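Local coordinates for F-BAR domain only protein 1 (Danio rerio, PDB 5JP2), which probably acts at an early step of clathrin-mediated endocytosis, with a mu homology domain that binds a peptide of Eps15, at residues T158-Y164 / G224-W230; I27-F31 / R142-L147; A65-S69 / S264-M268; P18-A22 / L47-P52. All coordinates share one frame; numbering follows the deposited sequence.

The four contacts are spread along an elongated, strand-rich mu homology domain. Contact 4 (18-22 with 47-52) pairs the two strands of a hairpin in the nine-stranded sheet, and contact 3 lies beside it, centres about 12 Å apart, at the start of the neighbouring strand 266-283. Contact 2 reaches from the far end of strand 17-31 to strand 145-154 of a four-stranded sheet, which also holds contact 1; these two touch through Tyr164 and Leu147. Contacts 1 and 3 lie on opposite sides of the chain's centre, about 54 Å between centres. Along the chain, contact 4 closes first and contact 3 last. The Eps15 peptide binds beside contacts 3 and 4, while the zinc ion lies near contact 2.

Contact 1. Residues T158-Y164 / G224-W230; sequences TRVSLDY and GTLCASW
Tyr164 lies flat over Gly224 at one end of an antiparallel strand pair, 158-164 with 224-230, the two central strands of a four-stranded sheet in the mu homology domain. Tyr164 CB rests on Leu147 of the adjoining strand. From there CG passes near Gly224 O, CD1 and CE1 lie over Gly224 N, CE2 comes beside Thr225 N, and CZ sits 3.4 Å from Gly224 CA. The hydroxyl at the tip overhangs that CA. A first torsion of 53°, which sets CG between backbone N and carbonyl carbon, brings the ring across the partner strand, where the glycine has no side chain in its way. The CA-H of Gly224 makes a CH-pi contact with the Tyr164 face, 3.7 Å from the ring centroid. With an alanine in place of Tyr164, the Gly224 backbone would probably lose its covering ring, and Leu226 CD2 an apolar neighbour.

Paired backbone bonds run the length of the ladder; Val160 N to Ala228 O, at 2.8 Å and 167°, is one of the straighter ones. At the other end, on the same face, Trp230 leans the other way, back over strand 158-164, its indole face under Thr158 CB and its CH2 3.5 Å from Val160 CG2. Leu207 and Trp209 of strand 206-210 help cover this apolar face. The opposite face is more polar and more open to solvent. There the extended Arg159 runs diagonally to the partner strand, NH2 3.8 Å from Cys227 SG and Cys227 CB over one guanidinium face, while Asp163 and Thr225 point the same way, Thr225 OG1 donating to Asp163 OD1 over 2.7 Å.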
loop_
_atom_site.group_PDB
_atom_site.type_symbol
_atom_site.label_atom_id
_atom_site.label_comp_id
_atom_site.label_asym_id
_atom_site.label_seq_id
_atom_site.Cartn_x
_atom_site.Cartn_y
_atom_site.Cartn_z
ATOM N N THR B 158 32.016 -10.138 11.840
ATOM C CA THR B 158 30.571 -10.235 11.963
ATOM C C THR B 158 30.003 -10.841 10.693
ATOM O O THR B 158 30.368 -10.424 9.593
ATOM C CB THR B 158 29.958 -8.860 12.186
ATOM O OG1 THR B 158 30.582 -8.239 13.313
ATOM C CG2 THR B 158 28.475 -8.978 12.418
ATOM N N ARG B 159 29.122 -11.817 10.823
ATOM C CA ARG B 159 28.460 -12.344 9.645
ATOM C C ARG B 159 26.960 -12.139 9.788
ATOM O O ARG B 159 26.397 -12.322 10.869
ATOM C CB ARG B 159 28.802 -13.812 9.425
ATOM C CG ARG B 159 28.319 -14.355 8.100
ATOM C CD ARG B 159 28.535 -15.845 7.985
ATOM N NE ARG B 159 27.928 -16.366 6.768
ATOM C CZ ARG B 159 26.736 -16.944 6.725
ATOM N NH1 ARG B 159 26.031 -17.073 7.840
ATOM N NH2 ARG B 159 26.253 -17.391 5.574
ATOM N N VAL B 160 26.316 -11.746 8.698
ATOM C CA VAL B 160 24.883 -11.492 8.680
ATOM C C VAL B 160 24.291 -12.229 7.494
ATOM O O VAL B 160 24.844 -12.180 6.394
ATOM C CB VAL B 160 24.599 -9.982 8.586
ATOM C CG1 VAL B 160 23.131 -9.717 8.379
ATOM C CG2 VAL B 160 25.094 -9.282 9.833
ATOM N N SER B 161 23.169 -12.903 7.712
ATOM C CA SER B 161 22.490 -13.615 6.645
ATOM C C SER B 161 20.988 -13.373 6.731
ATOM O O SER B 161 20.439 -13.185 7.813
ATOM C CB SER B 161 22.803 -15.099 6.711
ATOM O OG SER B 161 22.043 -15.701 7.729
ATOM N N LEU B 162 20.327 -13.388 5.576
ATOM C CA LEU B 162 18.886 -13.186 5.507
ATOM C C LEU B 162 18.228 -14.192 4.577
ATOM O O LEU B 162 18.605 -14.298 3.410
ATOM C CB LEU B 162 18.549 -11.775 5.032
ATOM C CG LEU B 162 17.055 -11.463 4.884
ATOM C CD1 LEU B 162 16.382 -11.305 6.223
ATOM C CD2 LEU B 162 16.854 -10.221 4.060
ATOM N N ASP B 163 17.244 -14.914 5.085
ATOM C CA ASP B 163 16.373 -15.729 4.254
ATOM C C ASP B 163 15.059 -14.985 4.033
ATOM O O ASP B 163 14.517 -14.381 4.954
ATOM C CB ASP B 163 16.112 -17.098 4.882
ATOM C CG ASP B 163 17.383 -17.912 5.075
ATOM O OD1 ASP B 163 18.378 -17.648 4.382
ATOM O OD2 ASP B 163 17.393 -18.833 5.914
ATOM N N TYR B 164 14.574 -14.989 2.802
ATOM C CA TYR B 164 13.302 -14.364 2.485
ATOM C C TYR B 164 12.404 -15.337 1.747
ATOM O O TYR B 164 12.864 -16.176 0.971
ATOM C CB TYR B 164 13.483 -13.086 1.665
ATOM C CG TYR B 164 14.321 -13.213 0.414
ATOM C CD1 TYR B 164 13.756 -13.557 -0.804
ATOM C CD2 TYR B 164 15.680 -12.972 0.455
ATOM C CE1 TYR B 164 14.525 -13.654 -1.931
ATOM C CE2 TYR B 164 16.454 -13.067 -0.663
ATOM C CZ TYR B 164 15.879 -13.408 -1.851
ATOM O OH TYR B 164 16.675 -13.499 -2.963
ATOM N N GLY B 224 14.646 -17.109 -1.343
ATOM C CA GLY B 224 16.050 -16.833 -1.544
ATOM C C GLY B 224 16.749 -16.610 -0.228
ATOM O O GLY B 224 16.161 -16.723 0.843
ATOM N N THR B 225 18.032 -16.291 -0.336
ATOM C CA THR B 225 18.892 -16.066 0.812
ATOM C C THR B 225 20.028 -15.158 0.378
ATOM O O THR B 225 20.352 -15.088 -0.803
ATOM C CB THR B 225 19.434 -17.376 1.366
ATOM O OG1 THR B 225 20.273 -17.098 2.482
ATOM C CG2 THR B 225 20.256 -18.067 0.322
ATOM N N LEU B 226 20.591 -14.414 1.324
ATOM C CA LEU B 226 21.739 -13.565 1.034
ATOM C C LEU B 226 22.496 -13.304 2.329
ATOM O O LEU B 226 21.942 -13.423 3.421
ATOM C CB LEU B 226 21.311 -12.247 0.382
ATOM C CG LEU B 226 20.322 -11.342 1.121
ATOM C CD1 LEU B 226 21.021 -10.430 2.105
ATOM C CD2 LEU B 226 19.473 -10.525 0.165
ATOM N N CYS B 227 23.767 -12.929 2.201
ATOM C CA CYS B 227 24.584 -12.760 3.394
ATOM C C CYS B 227 25.771 -11.855 3.112
ATOM O O CYS B 227 26.172 -11.650 1.966
ATOM C CB CYS B 227 25.090 -14.093 3.915
ATOM S SG CYS B 227 26.194 -14.824 2.784
ATOM N N ALA B 228 26.343 -11.341 4.191
ATOM C CA ALA B 228 27.503 -10.475 4.106
ATOM C C ALA B 228 28.323 -10.629 5.372
ATOM O O ALA B 228 27.794 -10.988 6.423
ATOM C CB ALA B 228 27.098 -9.016 3.918
ATOM N N SER B 229 29.620 -10.350 5.258
ATOM C CA SER B 229 30.545 -10.408 6.379
ATOM C C SER B 229 31.572 -9.303 6.232
ATOM O O SER B 229 31.861 -8.855 5.124
ATOM C CB SER B 229 31.262 -11.745 6.453
ATOM O OG SER B 229 31.996 -11.942 5.265
ATOM N N TRP B 230 32.128 -8.874 7.358
ATOM C CA TRP B 230 33.126 -7.815 7.367
ATOM C C TRP B 230 33.924 -7.907 8.661
ATOM O O TRP B 230 33.650 -8.744 9.523
ATOM C CB TRP B 230 32.457 -6.450 7.233
ATOM C CG TRP B 230 31.491 -6.172 8.338
ATOM C CD1 TRP B 230 31.751 -5.537 9.510
ATOM C CD2 TRP B 230 30.113 -6.530 8.374
ATOM N NE1 TRP B 230 30.621 -5.479 10.276
ATOM C CE2 TRP B 230 29.597 -6.078 9.595
ATOM C CE3 TRP B 230 29.259 -7.179 7.482
ATOM C CZ2 TRP B 230 28.275 -6.258 9.952
ATOM C CZ3 TRP B 230 27.953 -7.355 7.835
ATOM C CH2 TRP B 230 27.470 -6.897 9.060
#

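Contact 2. Residues I27-F31 / R142-L147; sequences INAYF and RAPLLL
The Phe31 ring presses its face against the backbone of Leu147, whose N sits over the ring centre, 3.8 Å above the plane. This is the tight part of the contact. Phe31 CD2 is 3.4 Å from Leu147 O, CZ is 3.6 Å from Leu145 O, and Leu147 CB meets CD1 at 3.9 Å, the two side chains crossing at about a right angle. With CG anti to its own carbonyl carbon (chi1 -67°), Phe31 swings across toward strand 145-147. The carbonyls beside the ring have polar partners outside the contact: Leu147 O accepts from Asn37 ND2 and Leu145 O from Tyr280 OH.

Packing is sparser toward Ile27, where the end of the extended side chain, CD1, meets Pro144 CD at 3.7 Å. Between these ends Ala143 CB lies 4.1 Å from Phe31 CZ. On the more open side Leu146 directs its CB away from strand 27-31 and its side chain comes within about 5 Å of the zinc ion, while the poorly ordered Arg142 leads outward. Two strands from different sheets, 31° from parallel and joined by apolar side chains in place of backbone bonds, are consistent with the face-to-face sheet packing of the beta-sandwich architecture of mu homology domains.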
loop_
_atom_site.group_PDB
_atom_site.type_symbol
_atom_site.label_atom_id
_atom_site.label_comp_id
_atom_site.label_asym_id
_atom_site.label_seq_id
_atom_site.Cartn_x
_atom_site.Cartn_y
_atom_site.Cartn_z
ATOM N N ILE B 27 2.797 -0.814 4.476
ATOM C CA ILE B 27 2.963 -1.881 5.443
ATOM C C ILE B 27 4.275 -1.705 6.192
ATOM O O ILE B 27 5.338 -1.533 5.588
ATOM C CB ILE B 27 2.862 -3.274 4.789
ATOM C CG1 ILE B 27 2.979 -4.355 5.863
ATOM C CG2 ILE B 27 3.866 -3.450 3.670
ATOM C CD1 ILE B 27 2.568 -5.715 5.434
ATOM N N ASN B 28 4.184 -1.725 7.513
ATOM C CA ASN B 28 5.333 -1.751 8.395
ATOM C C ASN B 28 5.397 -3.130 9.027
ATOM O O ASN B 28 4.372 -3.718 9.354
ATOM C CB ASN B 28 5.229 -0.681 9.476
ATOM C CG ASN B 28 5.465 0.708 8.950
ATOM O OD1 ASN B 28 6.078 0.896 7.915
ATOM N ND2 ASN B 28 5.039 1.690 9.701
ATOM N N ALA B 29 6.593 -3.667 9.169
ATOM C CA ALA B 29 6.702 -4.995 9.744
ATOM C C ALA B 29 8.018 -5.108 10.495
ATOM O O ALA B 29 8.971 -4.388 10.209
ATOM C CB ALA B 29 6.599 -6.084 8.675
ATOM N N TYR B 30 8.040 -5.990 11.485
ATOM C CA TYR B 30 9.260 -6.284 12.223
ATOM C C TYR B 30 9.323 -7.763 12.540
ATOM O O TYR B 30 8.433 -8.297 13.197
ATOM C CB TYR B 30 9.345 -5.461 13.507
ATOM C CG TYR B 30 10.654 -5.646 14.221
ATOM C CD1 TYR B 30 11.848 -5.466 13.557
ATOM C CD2 TYR B 30 10.698 -5.960 15.563
ATOM C CE1 TYR B 30 13.045 -5.623 14.186
ATOM C CE2 TYR B 30 11.902 -6.114 16.215
ATOM C CZ TYR B 30 13.075 -5.941 15.516
ATOM O OH TYR B 30 14.293 -6.088 16.144
ATOM N N PHE B 31 10.384 -8.411 12.097
ATOM C CA PHE B 31 10.658 -9.793 12.431
ATOM C C PHE B 31 11.789 -9.798 13.441
ATOM O O PHE B 31 12.895 -9.344 13.138
ATOM C CB PHE B 31 11.024 -10.589 11.186
ATOM C CG PHE B 31 9.890 -10.759 10.219
ATOM C CD1 PHE B 31 9.598 -9.784 9.282
ATOM C CD2 PHE B 31 9.137 -11.910 10.220
ATOM C CE1 PHE B 31 8.570 -9.956 8.382
ATOM C CE2 PHE B 31 8.108 -12.077 9.326
ATOM C CZ PHE B 31 7.824 -11.099 8.410
ATOM N N ARG B 142 -0.011 -12.270 7.716
ATOM C CA ARG B 142 -0.417 -11.004 7.142
ATOM C C ARG B 142 0.712 -10.331 6.378
ATOM O O ARG B 142 0.469 -9.351 5.680
ATOM C CB ARG B 142 -0.922 -10.056 8.234
ATOM C CG ARG B 142 -2.304 -10.318 8.874
ATOM C CD ARG B 142 -2.819 -11.748 8.844
ATOM N NE ARG B 142 -4.201 -11.815 9.319
ATOM C CZ ARG B 142 -4.985 -12.883 9.216
ATOM N NH1 ARG B 142 -4.540 -13.994 8.647
ATOM N NH2 ARG B 142 -6.225 -12.838 9.678
ATOM N N ALA B 143 1.907 -10.817 6.487
ATOM C CA ALA B 143 3.021 -10.167 5.823
ATOM C C ALA B 143 3.312 -10.852 4.508
ATOM O O ALA B 143 3.499 -12.068 4.485
ATOM C CB ALA B 143 4.263 -10.201 6.700
ATOM N N PRO B 144 3.369 -10.121 3.402
ATOM C CA PRO B 144 3.588 -10.776 2.111
ATOM C C PRO B 144 4.960 -11.402 1.966
ATOM O O PRO B 144 5.118 -12.386 1.233
ATOM C CB PRO B 144 3.386 -9.638 1.109
ATOM C CG PRO B 144 3.624 -8.424 1.860
ATOM C CD PRO B 144 3.200 -8.672 3.262
ATOM N N LEU B 145 5.964 -10.867 2.630
ATOM C CA LEU B 145 7.321 -11.358 2.496
ATOM C C LEU B 145 7.833 -11.736 3.878
ATOM O O LEU B 145 7.908 -10.889 4.771
ATOM C CB LEU B 145 8.199 -10.297 1.841
ATOM C CG LEU B 145 9.634 -10.675 1.547
ATOM C CD1 LEU B 145 9.677 -11.819 0.599
ATOM C CD2 LEU B 145 10.391 -9.502 1.007
ATOM N N LEU B 146 8.137 -13.005 4.061
ATOM C CA LEU B 146 8.622 -13.507 5.330
ATOM C C LEU B 146 10.129 -13.372 5.376
ATOM O O LEU B 146 10.807 -13.739 4.421
ATOM C CB LEU B 146 8.219 -14.956 5.527
ATOM C CG LEU B 146 7.058 -15.065 6.490
ATOM C CD1 LEU B 146 5.840 -14.460 5.857
ATOM C CD2 LEU B 146 6.839 -16.504 6.890
ATOM N N LEU B 147 10.641 -12.825 6.474
ATOM C CA LEU B 147 12.065 -12.600 6.657
ATOM C C LEU B 147 12.578 -13.347 7.879
ATOM O O LEU B 147 11.928 -13.359 8.925
ATOM C CB LEU B 147 12.376 -11.121 6.832
ATOM C CG LEU B 147 11.810 -10.156 5.812
ATOM C CD1 LEU B 147 12.298 -8.776 6.105
ATOM C CD2 LEU B 147 12.171 -10.592 4.424
#

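Contact 3. Residues A65-S69 / S264-M268; sequences APVLS and SRYRM
This is a loop-to-strand contact centred on Tyr266, which, at the start of strand 266-283, reaches across to Pro66 and Leu68 in the loop between helix 55-61 and strand 69-73. The Tyr266 hydroxyl donates to Pro66 O at 2.7 Å, with the donor tilted 32° out of the carbonyl plane, and the acceptor lies at the ring's edge, near its plane. Leu68 approaches from a face. Its CD1 stands 3.6 Å above the ring, displaced toward CG, and makes a CH-pi contact, while CB lies farther along the ring near CE1 and CZ. The two side chains meet at about a right angle. A chi1 of -61°, with CG anti to the carbonyl carbon, sends the Tyr266 ring across to the loop. A phenylalanine at Tyr266 would probably keep the Leu68 packing but leave Pro66 O without its hydroxyl donor.

At the more exposed rim the Pro66 ring crosses the stem of Arg265, CG to CG 3.5 Å. The bend at chi2 (69°) lets the arginine fold past the proline, and its guanidinium has outside partners, a cation-pi contact with Trp17 and a bond to Glu15 O. Leu68 is also buried against Met49 and Phe51.

The chain here passes from strand 258-261, at the edge of a small four-stranded sheet, into the large nine-stranded one. Arg267, which follows Tyr266 and turns away from the loop, makes a salt bridge with an acidic side chain of the bound Eps15 peptide, so the contact flanks the peptide-binding site of this mu homology domain.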
loop_
_atom_site.group_PDB
_atom_site.type_symbol
_atom_site.label_atom_id
_atom_site.label_comp_id
_atom_site.label_asym_id
_atom_site.label_seq_id
_atom_site.Cartn_x
_atom_site.Cartn_y
_atom_site.Cartn_z
ATOM N N ALA B 65 -29.427 15.858 -7.609
ATOM C CA ALA B 65 -28.722 14.768 -8.269
ATOM C C ALA B 65 -28.764 13.495 -7.427
ATOM O O ALA B 65 -28.691 13.563 -6.194
ATOM C CB ALA B 65 -27.272 15.172 -8.531
ATOM N N PRO B 66 -28.878 12.323 -8.053
ATOM C CA PRO B 66 -29.040 11.076 -7.294
ATOM C C PRO B 66 -27.825 10.743 -6.446
ATOM O O PRO B 66 -26.702 11.163 -6.717
ATOM C CB PRO B 66 -29.259 10.025 -8.381
ATOM C CG PRO B 66 -28.651 10.607 -9.576
ATOM C CD PRO B 66 -28.834 12.081 -9.498
ATOM N N VAL B 67 -28.071 9.919 -5.435
ATOM C CA VAL B 67 -27.133 9.705 -4.342
ATOM C C VAL B 67 -26.074 8.689 -4.744
ATOM O O VAL B 67 -26.375 7.518 -4.988
ATOM C CB VAL B 67 -27.879 9.235 -3.088
ATOM C CG1 VAL B 67 -26.911 8.939 -1.963
ATOM C CG2 VAL B 67 -28.888 10.268 -2.677
ATOM N N LEU B 68 -24.828 9.126 -4.762
ATOM C CA LEU B 68 -23.708 8.231 -4.976
ATOM C C LEU B 68 -23.466 7.434 -3.701
ATOM O O LEU B 68 -23.240 8.010 -2.639
ATOM C CB LEU B 68 -22.478 9.037 -5.373
ATOM C CG LEU B 68 -21.170 8.282 -5.515
ATOM C CD1 LEU B 68 -21.325 7.142 -6.464
ATOM C CD2 LEU B 68 -20.124 9.222 -5.997
ATOM N N SER B 69 -23.527 6.115 -3.801
ATOM C CA SER B 69 -23.453 5.231 -2.654
ATOM C C SER B 69 -22.443 4.127 -2.923
ATOM O O SER B 69 -22.345 3.648 -4.048
ATOM C CB SER B 69 -24.806 4.622 -2.362
ATOM O OG SER B 69 -24.704 3.697 -1.296
ATOM N N SER B 264 -27.118 1.387 -9.709
ATOM C CA SER B 264 -26.704 1.405 -11.100
ATOM C C SER B 264 -26.556 2.807 -11.659
ATOM O O SER B 264 -26.185 2.949 -12.821
ATOM C CB SER B 264 -27.696 0.618 -11.952
ATOM O OG SER B 264 -29.013 1.093 -11.749
ATOM N N ARG B 265 -26.847 3.842 -10.872
ATOM C CA ARG B 265 -26.871 5.193 -11.421
ATOM C C ARG B 265 -25.473 5.698 -11.711
ATOM O O ARG B 265 -25.295 6.576 -12.557
ATOM C CB ARG B 265 -27.574 6.142 -10.460
ATOM C CG ARG B 265 -27.972 7.478 -11.066
ATOM C CD ARG B 265 -29.102 7.324 -12.084
ATOM N NE ARG B 265 -29.319 8.526 -12.889
ATOM C CZ ARG B 265 -28.487 8.965 -13.826
ATOM N NH1 ARG B 265 -27.364 8.312 -14.082
ATOM N NH2 ARG B 265 -28.775 10.063 -14.507
ATOM N N TYR B 266 -24.483 5.175 -11.004
ATOM C CA TYR B 266 -23.084 5.464 -11.239
ATOM C C TYR B 266 -22.390 4.150 -11.546
ATOM O O TYR B 266 -22.853 3.078 -11.153
ATOM C CB TYR B 266 -22.444 6.131 -10.018
ATOM C CG TYR B 266 -23.067 7.450 -9.624
ATOM C CD1 TYR B 266 -24.196 7.505 -8.832
ATOM C CD2 TYR B 266 -22.500 8.639 -10.019
ATOM C CE1 TYR B 266 -24.752 8.698 -8.483
ATOM C CE2 TYR B 266 -23.049 9.836 -9.661
ATOM C CZ TYR B 266 -24.170 9.858 -8.899
ATOM O OH TYR B 266 -24.717 11.056 -8.559
ATOM N N ARG B 267 -21.277 4.223 -12.249
ATOM C CA ARG B 267 -20.497 3.026 -12.496
ATOM C C ARG B 267 -19.031 3.306 -12.224
ATOM O O ARG B 267 -18.550 4.424 -12.392
ATOM C CB ARG B 267 -20.698 2.494 -13.925
ATOM C CG ARG B 267 -20.264 3.437 -14.990
ATOM C CD ARG B 267 -20.588 2.926 -16.381
ATOM N NE ARG B 267 -20.440 4.033 -17.304
ATOM C CZ ARG B 267 -19.279 4.487 -17.732
ATOM N NH1 ARG B 267 -18.155 3.901 -17.360
ATOM N NH2 ARG B 267 -19.245 5.526 -18.533
ATOM N N MET B 268 -18.321 2.264 -11.823
ATOM C CA MET B 268 -16.935 2.399 -11.411
ATOM C C MET B 268 -16.054 2.200 -12.625
ATOM O O MET B 268 -15.932 1.087 -13.141
ATOM C CB MET B 268 -16.580 1.409 -10.309
ATOM C CG MET B 268 -15.203 1.666 -9.745
ATOM S SD MET B 268 -15.155 2.869 -8.411
ATOM C CE MET B 268 -15.785 1.860 -7.131
#

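Contact 4. Residues P18-A22 / L47-P52; sequences PVAAA and LTMSFP
Val19, Ala22 and Ala20 bury the most surface in this antiparallel hairpin pairing of strands 17-31 and 39-52. Val19 divides its two methyls between neighbours. CG1, anti to the carbonyl carbon (chi1 -59°), runs beside Phe51 and lies 3.8 Å from its CE2, while CG2 meets Met49 SD at 3.9 Å. Between them CB sits over Ser50 O.

The two alanines carry the hydrogen-bonded pairs. Ala20 and Ser50 exchange both backbone bonds, the one from Ser50 N to Ala20 O being short, 2.6 Å, and nearly straight at 172°. Ala22 and Thr48 form the second such pair, with Thr48 N 2.9 Å from Ala22 O. Met49 CG also lies against the carbonyl of Ala20, 3.3 Å from its O. The polar tips have outside partners: Ser50 OG bonds to Asn127 OD1, and Thr48 OG1 to Asp46 OD1.

At the hairpin's open end the ladder gives out, because neither Pro18 nor Pro52 has an N-H to offer; instead Pro52 CD packs 3.1 Å from Pro18 O, and the two proline rings touch through CG.

The small side chains of Ala20 and Ala22 probably let the Eps15 peptide come close to the strands, and it packs on Pro18, Ala22, Ser50 and Pro52. The chemistry thus implies a hydrogen-bonded ladder behind a face of small and apolar side chains, on which apolar, aromatic and acidic groups of the peptide pack.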
loop_
_atom_site.group_PDB
_atom_site.type_symbol
_atom_site.label_atom_id
_atom_site.label_comp_id
_atom_site.label_asym_id
_atom_site.label_seq_id
_atom_site.Cartn_x
_atom_site.Cartn_y
_atom_site.Cartn_z
ATOM N N PRO B 18 -19.463 7.974 -14.582
ATOM C CA PRO B 18 -18.333 7.198 -14.062
ATOM C C PRO B 18 -17.618 7.869 -12.898
ATOM O O PRO B 18 -17.431 9.086 -12.874
ATOM C CB PRO B 18 -17.405 7.111 -15.275
ATOM C CG PRO B 18 -17.623 8.436 -15.963
ATOM C CD PRO B 18 -19.081 8.768 -15.767
ATOM N N VAL B 19 -17.174 7.046 -11.943
ATOM C CA VAL B 19 -16.208 7.458 -10.932
ATOM C C VAL B 19 -15.128 6.392 -10.855
ATOM O O VAL B 19 -15.295 5.274 -11.337
ATOM C CB VAL B 19 -16.836 7.691 -9.534
ATOM C CG1 VAL B 19 -17.910 8.766 -9.588
ATOM C CG2 VAL B 19 -17.381 6.410 -8.942
ATOM N N ALA B 20 -14.006 6.750 -10.243
ATOM C CA ALA B 20 -12.900 5.830 -10.050
ATOM C C ALA B 20 -12.413 5.876 -8.605
ATOM O O ALA B 20 -12.481 6.912 -7.946
ATOM C CB ALA B 20 -11.754 6.158 -11.001
ATOM N N ALA B 21 -11.916 4.738 -8.127
ATOM C CA ALA B 21 -11.431 4.581 -6.764
ATOM C C ALA B 21 -9.955 4.190 -6.768
ATOM O O ALA B 21 -9.453 3.623 -7.738
ATOM C CB ALA B 21 -12.236 3.530 -6.013
ATOM N N ALA B 22 -9.252 4.525 -5.687
ATOM C CA ALA B 22 -7.865 4.116 -5.507
ATOM C C ALA B 22 -7.664 3.681 -4.070
ATOM O O ALA B 22 -7.997 4.416 -3.141
ATOM C CB ALA B 22 -6.876 5.228 -5.858
ATOM N N LEU B 47 -8.415 5.272 1.048
ATOM C CA LEU B 47 -9.351 5.149 -0.064
ATOM C C LEU B 47 -9.651 6.518 -0.652
ATOM O O LEU B 47 -10.197 7.383 0.029
ATOM C CB LEU B 47 -10.644 4.480 0.378
ATOM C CG LEU B 47 -11.747 4.356 -0.666
ATOM C CD1 LEU B 47 -11.326 3.495 -1.830
ATOM C CD2 LEU B 47 -12.980 3.781 -0.025
ATOM N N THR B 48 -9.296 6.708 -1.907
ATOM C CA THR B 48 -9.556 7.946 -2.615
ATOM C C THR B 48 -10.552 7.673 -3.740
ATOM O O THR B 48 -10.569 6.591 -4.322
ATOM C CB THR B 48 -8.246 8.533 -3.154
ATOM O OG1 THR B 48 -7.449 8.972 -2.060
ATOM C CG2 THR B 48 -8.485 9.701 -4.044
ATOM N N MET B 49 -11.421 8.637 -4.021
ATOM C CA MET B 49 -12.313 8.528 -5.162
ATOM C C MET B 49 -12.102 9.711 -6.088
ATOM O O MET B 49 -11.907 10.837 -5.636
ATOM C CB MET B 49 -13.766 8.434 -4.742
ATOM C CG MET B 49 -14.680 8.229 -5.918
ATOM S SD MET B 49 -16.368 7.877 -5.488
ATOM C CE MET B 49 -16.252 6.227 -4.868
ATOM N N SER B 50 -12.110 9.437 -7.387
ATOM C CA SER B 50 -11.869 10.437 -8.413
ATOM C C SER B 50 -13.144 10.697 -9.211
ATOM O O SER B 50 -13.947 9.793 -9.438
ATOM C CB SER B 50 -10.744 9.980 -9.336
ATOM O OG SER B 50 -10.343 11.025 -10.188
ATOM N N PHE B 51 -13.329 11.949 -9.620
ATOM C CA PHE B 51 -14.505 12.388 -10.347
ATOM C C PHE B 51 -14.109 13.090 -11.637
ATOM O O PHE B 51 -13.209 13.928 -11.635
ATOM C CB PHE B 51 -15.361 13.347 -9.516
ATOM C CG PHE B 51 -16.012 12.715 -8.337
ATOM C CD1 PHE B 51 -15.317 12.512 -7.168
ATOM C CD2 PHE B 51 -17.325 12.338 -8.392
ATOM C CE1 PHE B 51 -15.925 11.940 -6.096
ATOM C CE2 PHE B 51 -17.925 11.764 -7.326
ATOM C CZ PHE B 51 -17.224 11.562 -6.172
ATOM N N PRO B 52 -14.805 12.815 -12.732
ATOM C CA PRO B 52 -14.470 13.482 -13.991
ATOM C C PRO B 52 -14.908 14.931 -13.946
ATOM O O PRO B 52 -15.943 15.262 -13.374
ATOM C CB PRO B 52 -15.256 12.685 -15.034
ATOM C CG PRO B 52 -16.357 12.061 -14.287
ATOM C CD PRO B 52 -15.854 11.799 -12.901
#